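PDB 6ZRY: DMATS type aromatic prenyltransferase from Micromonospora olivasterospora, which probably transfers a dimethylallyl group from its diphosphate to position 6 of the indole ring of tryptophan. Local coordinates for residues S282-T285 with E289-D292; D223-A228 with E238-C243; A94-L99 with S115-F120; P25-N30 with A103-L108. All coordinates share one frame; numbering follows the deposited sequence.

Contact 1. Residues S282-T285 with E289-D292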
loop_
_atom_site.group_PDB
_atom_site.type_symbol
_atom_site.label_atom_id
_atom_site.label_comp_id
_atom_site.label_asym_id
_atom_site.label_seq_id
_atom_site.Cartn_x
_atom_site.Cartn_y
_atom_site.Cartn_z
ATOM N N SER A 282 14.755 -4.862 1.888
ATOM C CA SER A 282 15.322 -6.212 1.595
ATOM C C SER A 282 16.691 -6.089 0.892
ATOM O O SER A 282 17.383 -7.095 0.800
ATOM C CB SER A 282 14.341 -7.008 0.777
ATOM O OG SER A 282 14.739 -8.353 0.621
ATOM N N TYR A 283 17.077 -4.899 0.434
ATOM C CA TYR A 283 18.220 -4.703 -0.496
ATOM C C TYR A 283 19.215 -3.684 0.044
ATOM O O TYR A 283 20.032 -3.213 -0.738
ATOM C CB TYR A 283 17.653 -4.361 -1.879
ATOM C CG TYR A 283 16.797 -5.481 -2.412
ATOM C CD1 TYR A 283 17.375 -6.638 -2.904
ATOM C CD2 TYR A 283 15.406 -5.442 -2.312
ATOM C CE1 TYR A 283 16.610 -7.695 -3.371
ATOM C CE2 TYR A 283 14.623 -6.496 -2.765
ATOM C CZ TYR A 283 15.224 -7.632 -3.289
ATOM O OH TYR A 283 14.459 -8.682 -3.727
ATOM N N VAL A 284 19.172 -3.406 1.338
ATOM C CA VAL A 284 20.083 -2.435 2.000
ATOM C C VAL A 284 20.649 -3.063 3.280
ATOM O O VAL A 284 20.074 -4.051 3.759
ATOM C CB VAL A 284 19.359 -1.119 2.321
ATOM C CG1 VAL A 284 18.921 -0.372 1.071
ATOM C CG2 VAL A 284 18.173 -1.357 3.264
ATOM N N THR A 285 21.702 -2.459 3.826
ATOM C CA THR A 285 22.288 -2.838 5.132
ATOM C C THR A 285 21.430 -2.263 6.255
ATOM O O THR A 285 21.338 -2.907 7.311
ATOM C CB THR A 285 23.749 -2.403 5.219
ATOM O OG1 THR A 285 23.865 -1.011 4.907
ATOM C CG2 THR A 285 24.602 -3.218 4.282
ATOM N N GLU A 289 21.386 3.695 4.584
ATOM C CA GLU A 289 21.580 3.355 3.154
ATOM C C GLU A 289 20.257 3.525 2.398
ATOM O O GLU A 289 20.266 4.113 1.262
ATOM C CB GLU A 289 22.123 1.958 2.959
ATOM C CG GLU A 289 22.497 1.736 1.502
ATOM C CD GLU A 289 23.086 0.396 1.149
ATOM O OE1 GLU A 289 22.818 -0.562 1.858
ATOM O OE2 GLU A 289 23.853 0.344 0.139
ATOM N N ALA A 290 19.138 3.056 2.954
ATOM C CA ALA A 290 17.848 3.200 2.258
ATOM C C ALA A 290 17.557 4.697 2.097
ATOM O O ALA A 290 17.114 5.093 1.044
ATOM C CB ALA A 290 16.685 2.497 3.004
ATOM N N ARG A 291 17.779 5.491 3.134
ATOM C CA ARG A 291 17.437 6.944 3.072
ATOM C C ARG A 291 18.281 7.577 1.949
ATOM O O ARG A 291 17.758 8.391 1.211
ATOM C CB ARG A 291 17.648 7.640 4.422
ATOM C CG ARG A 291 17.482 9.154 4.336
ATOM C CD ARG A 291 18.787 9.861 3.996
ATOM N NE ARG A 291 18.607 11.267 3.693
ATOM C CZ ARG A 291 19.457 12.017 2.986
ATOM N NH1 ARG A 291 20.554 11.492 2.470
ATOM N NH2 ARG A 291 19.186 13.294 2.777
ATOM N N ASP A 292 19.548 7.200 1.872
ATOM C CA ASP A 292 20.505 7.747 0.866
ATOM C C ASP A 292 20.031 7.408 -0.546
ATOM O O ASP A 292 20.129 8.289 -1.398
ATOM C CB ASP A 292 21.930 7.308 1.181
ATOM C CG ASP A 292 22.478 7.963 2.450
ATOM O OD1 ASP A 292 21.867 8.987 2.930
ATOM O OD2 ASP A 292 23.482 7.479 2.956
#
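Glu-289 OE1 takes the backbone N-H of Thr-285, at 3.0 Å from N to OE1, a nearly straight bond (162°) that arrives close to the line of the C-O bond. Thr-285 OG1 stands 3.3 Å from the same OE1, its side chain running about perpendicular to that of the glutamate. CG of Glu-289 is anti to the backbone N (chi1 -172°) and the chain beyond stays extended, which carries the carboxylate back from the first turn of helix 287-300 to the loop before it. There it passes Val-284, whose CB lies 3.5 Å from OE1. Going the other way, Asp-286 OD1 accepts the N-H of Glu-289, so the loop and the start of this helix, one of those outside the barrel of the prenyltransferase, are tied by bonds in both directions. OE2 turns to a salt bridge with Arg-293, one turn on. A leucine in place of Glu-289 would probably leave the Thr-285 N-H without its acceptor and Arg-293 without this carboxylate. Beside the polar link, Val-284 CG1 sits 3.9 Å from Ala-290 CA, and Ala-290 CB meets both valine methyls; behind it lies Ile-327 of strand 327-333.

Contact 2. Residues D223-A228 with E238-C243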
loop_
_atom_site.group_PDB
_atom_site.type_symbol
_atom_site.label_atom_id
_atom_site.label_comp_id
_atom_site.label_asym_id
_atom_site.label_seq_id
_atom_site.Cartn_x
_atom_site.Cartn_y
_atom_site.Cartn_z
ATOM N N ASP A 223 11.637 -8.788 -16.829
ATOM C CA ASP A 223 10.276 -9.384 -16.864
ATOM C C ASP A 223 9.249 -8.429 -16.238
ATOM O O ASP A 223 8.170 -8.340 -16.751
ATOM C CB ASP A 223 10.255 -10.750 -16.188
ATOM C CG ASP A 223 11.031 -11.816 -16.938
ATOM O OD1 ASP A 223 10.881 -11.896 -18.186
ATOM O OD2 ASP A 223 11.776 -12.602 -16.263
ATOM N N VAL A 224 9.592 -7.751 -15.135
ATOM C CA VAL A 224 8.670 -6.816 -14.486
ATOM C C VAL A 224 8.409 -5.621 -15.424
ATOM O O VAL A 224 7.267 -5.154 -15.479
ATOM C CB VAL A 224 9.210 -6.390 -13.113
ATOM C CG1 VAL A 224 8.362 -5.324 -12.490
ATOM C CG2 VAL A 224 9.342 -7.586 -12.187
ATOM N N THR A 225 9.410 -5.128 -16.134
ATOM C CA THR A 225 9.228 -3.987 -17.088
ATOM C C THR A 225 8.491 -4.474 -18.325
ATOM O O THR A 225 7.812 -3.666 -18.934
ATOM C CB THR A 225 10.545 -3.272 -17.413
ATOM O OG1 THR A 225 11.528 -4.195 -17.867
ATOM C CG2 THR A 225 11.072 -2.514 -16.215
ATOM N N ARG A 226 8.613 -5.740 -18.692
ATOM C CA ARG A 226 7.806 -6.295 -19.821
ATOM C C ARG A 226 6.318 -6.305 -19.392
ATOM O O ARG A 226 5.472 -5.899 -20.192
ATOM C CB ARG A 226 8.278 -7.691 -20.232
ATOM C CG ARG A 226 7.409 -8.313 -21.316
ATOM C CD ARG A 226 7.112 -7.447 -22.529
ATOM N NE ARG A 226 6.188 -8.155 -23.386
ATOM C CZ ARG A 226 4.896 -8.268 -23.164
ATOM N NH1 ARG A 226 4.340 -7.647 -22.130
ATOM N NH2 ARG A 226 4.143 -9.019 -23.968
ATOM N N ALA A 227 6.025 -6.690 -18.163
ATOM C CA ALA A 227 4.655 -6.611 -17.613
ATOM C C ALA A 227 4.203 -5.146 -17.647
ATOM O O ALA A 227 3.107 -4.854 -18.145
ATOM C CB ALA A 227 4.604 -7.204 -16.247
ATOM N N ALA A 228 5.066 -4.222 -17.249
ATOM C CA ALA A 228 4.691 -2.792 -17.185
ATOM C C ALA A 228 4.392 -2.235 -18.580
ATOM O O ALA A 228 3.611 -1.283 -18.683
ATOM C CB ALA A 228 5.771 -2.001 -16.500
ATOM N N GLU A 238 13.169 4.010 -17.705
ATOM C CA GLU A 238 12.969 4.794 -16.458
ATOM C C GLU A 238 12.667 3.818 -15.320
ATOM O O GLU A 238 13.174 4.051 -14.199
ATOM C CB GLU A 238 11.833 5.809 -16.632
ATOM C CG GLU A 238 11.532 6.638 -15.381
ATOM C CD GLU A 238 10.470 7.698 -15.613
ATOM O OE1 GLU A 238 10.135 8.415 -14.667
ATOM O OE2 GLU A 238 9.952 7.768 -16.751
ATOM N N ILE A 239 11.831 2.785 -15.565
ATOM C CA ILE A 239 11.470 1.818 -14.487
ATOM C C ILE A 239 12.739 1.073 -14.087
ATOM O O ILE A 239 13.014 0.983 -12.898
ATOM C CB ILE A 239 10.327 0.873 -14.898
ATOM C CG1 ILE A 239 9.036 1.643 -15.142
ATOM C CG2 ILE A 239 10.120 -0.229 -13.858
ATOM C CD1 ILE A 239 8.024 0.882 -15.957
ATOM N N GLU A 240 13.529 0.598 -15.064
ATOM C CA GLU A 240 14.807 -0.109 -14.775
ATOM C C GLU A 240 15.770 0.797 -14.018
ATOM O O GLU A 240 16.379 0.297 -13.071
ATOM C CB GLU A 240 15.454 -0.630 -16.059
ATOM C CG GLU A 240 14.611 -1.659 -16.712
ATOM C CD GLU A 240 15.350 -2.611 -17.596
ATOM O OE1 GLU A 240 16.256 -2.120 -18.365
ATOM O OE2 GLU A 240 15.031 -3.838 -17.526
ATOM N N GLU A 241 15.908 2.068 -14.412
ATOM C CA GLU A 241 16.810 3.043 -13.722
ATOM C C GLU A 241 16.361 3.152 -12.254
ATOM O O GLU A 241 17.221 3.149 -11.354
ATOM C CB GLU A 241 16.774 4.417 -14.392
ATOM C CG GLU A 241 17.572 4.460 -15.700
ATOM C CD GLU A 241 17.368 5.671 -16.598
ATOM O OE1 GLU A 241 18.024 5.726 -17.666
ATOM O OE2 GLU A 241 16.564 6.537 -16.253
ATOM N N PHE A 242 15.064 3.268 -12.033
ATOM C CA PHE A 242 14.486 3.382 -10.679
ATOM C C PHE A 242 14.866 2.138 -9.870
ATOM O O PHE A 242 15.295 2.253 -8.701
ATOM C CB PHE A 242 12.981 3.564 -10.767
ATOM C CG PHE A 242 12.359 3.840 -9.446
ATOM C CD1 PHE A 242 12.341 5.130 -8.934
ATOM C CD2 PHE A 242 11.822 2.814 -8.698
ATOM C CE1 PHE A 242 11.759 5.393 -7.710
ATOM C CE2 PHE A 242 11.260 3.086 -7.455
ATOM C CZ PHE A 242 11.224 4.373 -6.984
ATOM N N CYS A 243 14.725 0.968 -10.465
ATOM C CA CYS A 243 14.968 -0.323 -9.776
ATOM C C CYS A 243 16.464 -0.475 -9.444
ATOM O O CYS A 243 16.773 -0.934 -8.316
ATOM C CB CYS A 243 14.430 -1.490 -10.588
ATOM S SG CYS A 243 12.627 -1.622 -10.537
#
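Thr-225 and Ile-239 lie side by side and point opposite ways, methyl against methyl: Thr-225 CG2 comes within 3.4 Å of Ile-239 CG2, tighter than usual for two carbons. With OG1 between the backbone N and the carbonyl carbon (chi1 53°), where it bonds back to the carbonyl oxygens of Val-221 and Trp-222 in its own helix, CG2 faces helix 236-247. The isoleucine answers with two branches. CG2 meets the threonine, while the other arm carries CD1 to Ala-228, one turn further along helix 221-228, at 3.7 Å from Ala-228 CB. Glu-240, next in line, approaches Thr-225 at about a right angle and lays its aliphatic part over it, CG standing 3.7 Å from Thr-225 CG2. Its carboxylate ends nearby, with OE2 3.5 Å from Thr-225 OG1, but the threonine hydroxyl already has its partners on its own helix.

The two segments run closer to antiparallel than to perpendicular, at 142°, with their axes 10.1 Å apart; Ile-239 fills the space between the axes, pressed against the short side chains of Thr-225 and Ala-228. Inward from this seam, Tyr-274 of strand 273-278 touches both Ala-228 and Ile-239, and Val-224 rests on the same strand. The pair thus belongs to the outer helical layer wrapped round the antiparallel strands of the ABBA barrel.

Contact 3. Residues A94-L99 with S115-F120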
loop_
_atom_site.group_PDB
_atom_site.type_symbol
_atom_site.label_atom_id
_atom_site.label_comp_id
_atom_site.label_asym_id
_atom_site.label_seq_id
_atom_site.Cartn_x
_atom_site.Cartn_y
_atom_site.Cartn_z
ATOM N N ALA A 94 -14.683 -5.974 11.366
ATOM C CA ALA A 94 -14.259 -4.753 12.093
ATOM C C ALA A 94 -13.791 -3.685 11.079
ATOM O O ALA A 94 -14.140 -2.491 11.237
ATOM C CB ALA A 94 -13.187 -5.096 13.122
ATOM N N THR A 95 -13.015 -4.078 10.063
ATOM C CA THR A 95 -12.482 -3.112 9.093
ATOM C C THR A 95 -13.645 -2.552 8.272
ATOM O O THR A 95 -13.722 -1.324 8.094
ATOM C CB THR A 95 -11.350 -3.744 8.275
ATOM O OG1 THR A 95 -10.325 -4.177 9.172
ATOM C CG2 THR A 95 -10.793 -2.786 7.267
ATOM N N ARG A 96 -14.530 -3.415 7.780
ATOM C CA ARG A 96 -15.677 -2.960 6.972
ATOM C C ARG A 96 -16.587 -2.089 7.850
ATOM O O ARG A 96 -17.027 -1.039 7.361
ATOM C CB ARG A 96 -16.427 -4.140 6.359
ATOM C CG ARG A 96 -17.376 -3.713 5.256
ATOM C CD ARG A 96 -18.381 -4.784 4.900
ATOM N NE ARG A 96 -19.621 -4.148 4.515
ATOM C CZ ARG A 96 -20.761 -4.782 4.304
ATOM N NH1 ARG A 96 -21.832 -4.100 3.947
ATOM N NH2 ARG A 96 -20.828 -6.096 4.448
ATOM N N GLY A 97 -16.805 -2.490 9.114
ATOM C CA GLY A 97 -17.556 -1.698 10.098
ATOM C C GLY A 97 -17.028 -0.276 10.193
ATOM O O GLY A 97 -17.809 0.659 10.087
ATOM N N PHE A 98 -15.715 -0.116 10.312
ATOM C CA PHE A 98 -15.065 1.211 10.357
ATOM C C PHE A 98 -15.344 1.989 9.069
ATOM O O PHE A 98 -15.728 3.150 9.132
ATOM C CB PHE A 98 -13.562 1.062 10.593
ATOM C CG PHE A 98 -12.794 2.315 10.361
ATOM C CD1 PHE A 98 -12.927 3.392 11.214
ATOM C CD2 PHE A 98 -11.936 2.431 9.271
ATOM C CE1 PHE A 98 -12.238 4.560 10.981
ATOM C CE2 PHE A 98 -11.225 3.597 9.068
ATOM C CZ PHE A 98 -11.376 4.655 9.915
ATOM N N LEU A 99 -15.062 1.376 7.918
ATOM C CA LEU A 99 -15.230 2.034 6.615
ATOM C C LEU A 99 -16.702 2.414 6.403
ATOM O O LEU A 99 -16.948 3.533 5.935
ATOM C CB LEU A 99 -14.711 1.104 5.506
ATOM C CG LEU A 99 -13.189 1.019 5.417
ATOM C CD1 LEU A 99 -12.761 -0.131 4.537
ATOM C CD2 LEU A 99 -12.620 2.316 4.915
ATOM N N SER A 115 -21.437 -3.363 -5.418
ATOM C CA SER A 115 -21.821 -4.171 -6.594
ATOM C C SER A 115 -20.901 -5.403 -6.739
ATOM O O SER A 115 -21.324 -6.350 -7.434
ATOM C CB SER A 115 -21.867 -3.327 -7.847
ATOM O OG SER A 115 -20.572 -3.192 -8.433
ATOM N N VAL A 116 -19.720 -5.434 -6.093
ATOM C CA VAL A 116 -18.757 -6.578 -6.247
ATOM C C VAL A 116 -18.547 -7.338 -4.923
ATOM O O VAL A 116 -17.778 -8.316 -4.950
ATOM C CB VAL A 116 -17.405 -6.101 -6.805
ATOM C CG1 VAL A 116 -17.540 -5.591 -8.241
ATOM C CG2 VAL A 116 -16.762 -5.055 -5.915
ATOM N N ARG A 117 -19.201 -6.911 -3.826
ATOM C CA ARG A 117 -19.061 -7.472 -2.450
ATOM C C ARG A 117 -19.229 -9.001 -2.455
ATOM O O ARG A 117 -18.371 -9.695 -1.879
ATOM C CB ARG A 117 -20.123 -6.842 -1.541
ATOM C CG ARG A 117 -19.800 -6.901 -0.056
ATOM C CD ARG A 117 -20.726 -6.001 0.754
ATOM N NE ARG A 117 -20.497 -4.584 0.484
ATOM C CZ ARG A 117 -19.452 -3.882 0.916
ATOM N NH1 ARG A 117 -19.356 -2.604 0.607
ATOM N NH2 ARG A 117 -18.503 -4.451 1.660
ATOM N N ASP A 118 -20.284 -9.504 -3.091
ATOM C CA ASP A 118 -20.650 -10.944 -3.093
ATOM C C ASP A 118 -19.565 -11.780 -3.761
ATOM O O ASP A 118 -19.483 -12.981 -3.423
ATOM C CB ASP A 118 -22.026 -11.204 -3.729
ATOM C CG ASP A 118 -22.107 -11.002 -5.225
ATOM O OD1 ASP A 118 -22.011 -9.850 -5.659
ATOM O OD2 ASP A 118 -22.288 -12.008 -5.942
ATOM N N LEU A 119 -18.768 -11.203 -4.682
ATOM C CA LEU A 119 -17.690 -11.953 -5.358
ATOM C C LEU A 119 -16.571 -12.232 -4.368
ATOM O O LEU A 119 -15.963 -13.293 -4.485
ATOM C CB LEU A 119 -17.169 -11.169 -6.573
ATOM C CG LEU A 119 -18.190 -10.890 -7.662
ATOM C CD1 LEU A 119 -17.569 -10.041 -8.754
ATOM C CD2 LEU A 119 -18.744 -12.185 -8.247
ATOM N N PHE A 120 -16.317 -11.326 -3.418
ATOM C CA PHE A 120 -15.264 -11.482 -2.389
ATOM C C PHE A 120 -15.827 -12.153 -1.132
ATOM O O PHE A 120 -15.041 -12.677 -0.392
ATOM C CB PHE A 120 -14.593 -10.136 -2.066
ATOM C CG PHE A 120 -13.849 -9.528 -3.241
ATOM C CD1 PHE A 120 -14.535 -8.831 -4.228
ATOM C CD2 PHE A 120 -12.465 -9.628 -3.343
ATOM C CE1 PHE A 120 -13.867 -8.259 -5.297
ATOM C CE2 PHE A 120 -11.792 -9.064 -4.423
ATOM C CZ PHE A 120 -12.489 -8.376 -5.398
#
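Arg-96, in the regular helix 88-106, and Arg-117, at the start of the short, weakly bonded helix 117-120, hold their CA atoms 11.0 Å apart, so the two backbones never meet and the gap is bridged by side chains alone. Both segments belong to the helical exterior of the ABBA prenyltransferase barrel: Leu-99 packs on strands 131-138 and 141-149, Phe-120 on the latter, and Arg-96 itself touches Met-131. The two arginines reach toward each other from opposite directions. Arg-117 bends at chi3 (-68°), which turns its flat end broadside, and the guanidinium groups stack face to face with centres 3.7 Å apart and planes 18° from parallel. Arg-96 was modelled in two conformations, so the stack and its short approaches hold for one copy and are doubtful for the other.

Two like charges this close would be expected to repel, yet each has a carboxylate of its own. Arg-96 NE forms a salt bridge with Asp-100, a turn along the same helix, and Arg-117 NH1 forms one with Asp-114 just ahead of its segment. These acids are likely to offset much of the repulsion and to steady the two planes. The stack is offset toward the rim rather than centred: in this conformer Arg-117 NH2 lies above the Arg-96 plane, 3.3 Å from Arg-96 CD and 3.1 Å from Arg-96 NE, two donors that share no hydrogen bond.

Contact 4. Residues P25-N30 with A103-L108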
loop_
_atom_site.group_PDB
_atom_site.type_symbol
_atom_site.label_atom_id
_atom_site.label_comp_id
_atom_site.label_asym_id
_atom_site.label_seq_id
_atom_site.Cartn_x
_atom_site.Cartn_y
_atom_site.Cartn_z
ATOM N N PRO A 25 -4.348 17.978 11.369
ATOM C CA PRO A 25 -4.259 16.704 12.100
ATOM C C PRO A 25 -5.516 16.163 12.801
ATOM O O PRO A 25 -5.520 14.987 13.183
ATOM C CB PRO A 25 -3.235 17.033 13.200
ATOM C CG PRO A 25 -3.504 18.496 13.508
ATOM C CD PRO A 25 -3.844 19.109 12.167
ATOM N N VAL A 26 -6.561 16.970 12.985
ATOM C CA VAL A 26 -7.691 16.562 13.872
ATOM C C VAL A 26 -8.353 15.315 13.275
ATOM O O VAL A 26 -8.348 14.238 13.933
ATOM C CB VAL A 26 -8.693 17.705 14.105
ATOM C CG1 VAL A 26 -9.822 17.259 15.026
ATOM C CG2 VAL A 26 -8.001 18.929 14.676
ATOM N N GLU A 27 -8.836 15.427 12.054
ATOM C CA GLU A 27 -9.600 14.353 11.394
ATOM C C GLU A 27 -8.669 13.152 11.155
ATOM O O GLU A 27 -9.050 12.028 11.424
ATOM C CB GLU A 27 -10.288 14.927 10.148
ATOM C CG GLU A 27 -11.084 13.922 9.360
ATOM C CD GLU A 27 -12.316 13.366 10.042
ATOM O OE1 GLU A 27 -12.955 12.484 9.445
ATOM O OE2 GLU A 27 -12.634 13.804 11.157
ATOM N N PRO A 28 -7.418 13.323 10.655
ATOM C CA PRO A 28 -6.516 12.180 10.508
ATOM C C PRO A 28 -6.295 11.392 11.805
ATOM O O PRO A 28 -6.295 10.148 11.768
ATOM C CB PRO A 28 -5.215 12.828 10.022
ATOM C CG PRO A 28 -5.733 13.997 9.200
ATOM C CD PRO A 28 -6.844 14.554 10.080
ATOM N N ARG A 29 -6.121 12.083 12.910
ATOM C CA ARG A 29 -5.865 11.415 14.211
ATOM C C ARG A 29 -7.136 10.718 14.692
ATOM O O ARG A 29 -7.017 9.630 15.285
ATOM C CB ARG A 29 -5.327 12.404 15.231
ATOM C CG ARG A 29 -3.975 12.968 14.864
ATOM C CD ARG A 29 -3.619 14.082 15.811
ATOM N NE ARG A 29 -3.350 13.539 17.129
ATOM C CZ ARG A 29 -3.068 14.268 18.201
ATOM N NH1 ARG A 29 -2.805 13.670 19.350
ATOM N NH2 ARG A 29 -3.053 15.590 18.119
ATOM N N ASN A 30 -8.300 11.299 14.421
ATOM C CA ASN A 30 -9.621 10.673 14.726
ATOM C C ASN A 30 -9.781 9.408 13.882
ATOM O O ASN A 30 -10.287 8.405 14.402
ATOM C CB ASN A 30 -10.783 11.644 14.501
ATOM C CG ASN A 30 -10.891 12.672 15.611
ATOM O OD1 ASN A 30 -10.366 12.457 16.713
ATOM N ND2 ASN A 30 -11.564 13.786 15.340
ATOM N N ALA A 103 -18.122 6.004 5.592
ATOM C CA ALA A 103 -18.959 6.266 4.399
ATOM C C ALA A 103 -20.239 7.005 4.834
ATOM O O ALA A 103 -20.601 8.020 4.218
ATOM C CB ALA A 103 -19.264 4.977 3.685
ATOM N N ARG A 104 -20.903 6.519 5.880
ATOM C CA ARG A 104 -22.188 7.112 6.340
ATOM C C ARG A 104 -21.923 8.538 6.808
ATOM O O ARG A 104 -22.688 9.426 6.443
ATOM C CB ARG A 104 -22.826 6.243 7.415
ATOM C CG ARG A 104 -23.378 4.934 6.884
ATOM C CD ARG A 104 -24.183 4.220 7.946
ATOM N NE ARG A 104 -23.425 3.458 8.915
ATOM C CZ ARG A 104 -23.029 2.190 8.770
ATOM N NH1 ARG A 104 -22.387 1.594 9.751
ATOM N NH2 ARG A 104 -23.259 1.519 7.637
ATOM N N ARG A 105 -20.861 8.737 7.567
ATOM C CA ARG A 105 -20.528 10.037 8.185
ATOM C C ARG A 105 -20.251 11.089 7.095
ATOM O O ARG A 105 -20.795 12.214 7.209
ATOM C CB ARG A 105 -19.344 9.846 9.120
ATOM C CG ARG A 105 -18.957 11.098 9.868
ATOM C CD ARG A 105 -17.963 10.796 10.945
ATOM N NE ARG A 105 -17.246 12.023 11.244
ATOM C CZ ARG A 105 -15.950 12.257 11.005
ATOM N NH1 ARG A 105 -15.440 13.431 11.329
ATOM N NH2 ARG A 105 -15.161 11.324 10.502
ATOM N N ALA A 106 -19.451 10.744 6.072
ATOM C CA ALA A 106 -18.986 11.679 5.014
ATOM C C ALA A 106 -20.021 11.796 3.886
ATOM O O ALA A 106 -19.777 12.576 2.967
ATOM C CB ALA A 106 -17.634 11.235 4.484
ATOM N N GLY A 107 -21.132 11.054 3.958
ATOM C CA GLY A 107 -22.187 11.046 2.931
ATOM C C GLY A 107 -21.670 10.479 1.613
ATOM O O GLY A 107 -22.011 11.038 0.550
ATOM N N LEU A 108 -20.867 9.410 1.659
ATOM C CA LEU A 108 -20.292 8.797 0.423
ATOM C C LEU A 108 -21.279 7.785 -0.145
ATOM O O LEU A 108 -22.016 7.190 0.620
ATOM C CB LEU A 108 -18.957 8.123 0.746
ATOM C CG LEU A 108 -17.948 8.983 1.501
ATOM C CD1 LEU A 108 -16.617 8.264 1.631
ATOM C CD2 LEU A 108 -17.760 10.328 0.826
#
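Arg-105 grips the Glu-27 carboxylate end-on with both terminal nitrogens, one to each oxygen. NH2 donates to Glu-27 OE1 at 2.7 Å, using the syn lone pair of that oxygen, and NH1 donates to Glu-27 OE2 at 2.8 Å in the straighter of the two bonds (169°). OE2 lies close to the guanidinium plane, while OE1 is tilted from it, and the two flat groups are twisted 41° against each other. Arg-105 NH2 has a further acceptor, Gln-102 OE1, on its own helix, so this one nitrogen serves both the salt bridge and a bond within helix 88-106.

Reach matters here, since Glu-27 CA and Ala-106 CA, the nearest pair, are 11.7 Å apart. Arg-105 covers about half of the gap between its own CA and that of Glu-27, with a chain extended from CG to NE; Glu-27 bends at CG (chi2 67°) to present its carboxylate. Just beyond Arg-105 the helix closes in a Schellman motif at Gly-107, where Leu-108 N reaches Ala-103 O at 2.9 Å. A glutamine at Glu-27 would probably leave the Arg-105 charge without its counter-ion and give up one of the paired acceptors. Between these two segments the contact is made by the salt bridge alone, opposite charges meeting at the protein surface between helix 26-36, the second in the chain, and the barrel's outer helix 88-106.

Overall arrangement
From the N terminus, contact 4 comes first, opening at helix 26-36 and closing a long loop when the chain, after the first two strands of the barrel, reaches the end of helix 88-106. Contact 3 starts earlier on that same helix and closes at 115-120, so the two cross, with centres about 18 Å apart. Contact 2 follows in series, a short hairpin of helices 221-228 and 236-247, and contact 1 after it ties the loop beyond strand 273-278 to the start of helix 287-300. Contacts 3 and 4 lie on the opposite side of the chain's centre from contacts 1 and 2, whose own centres are about 19 Å apart.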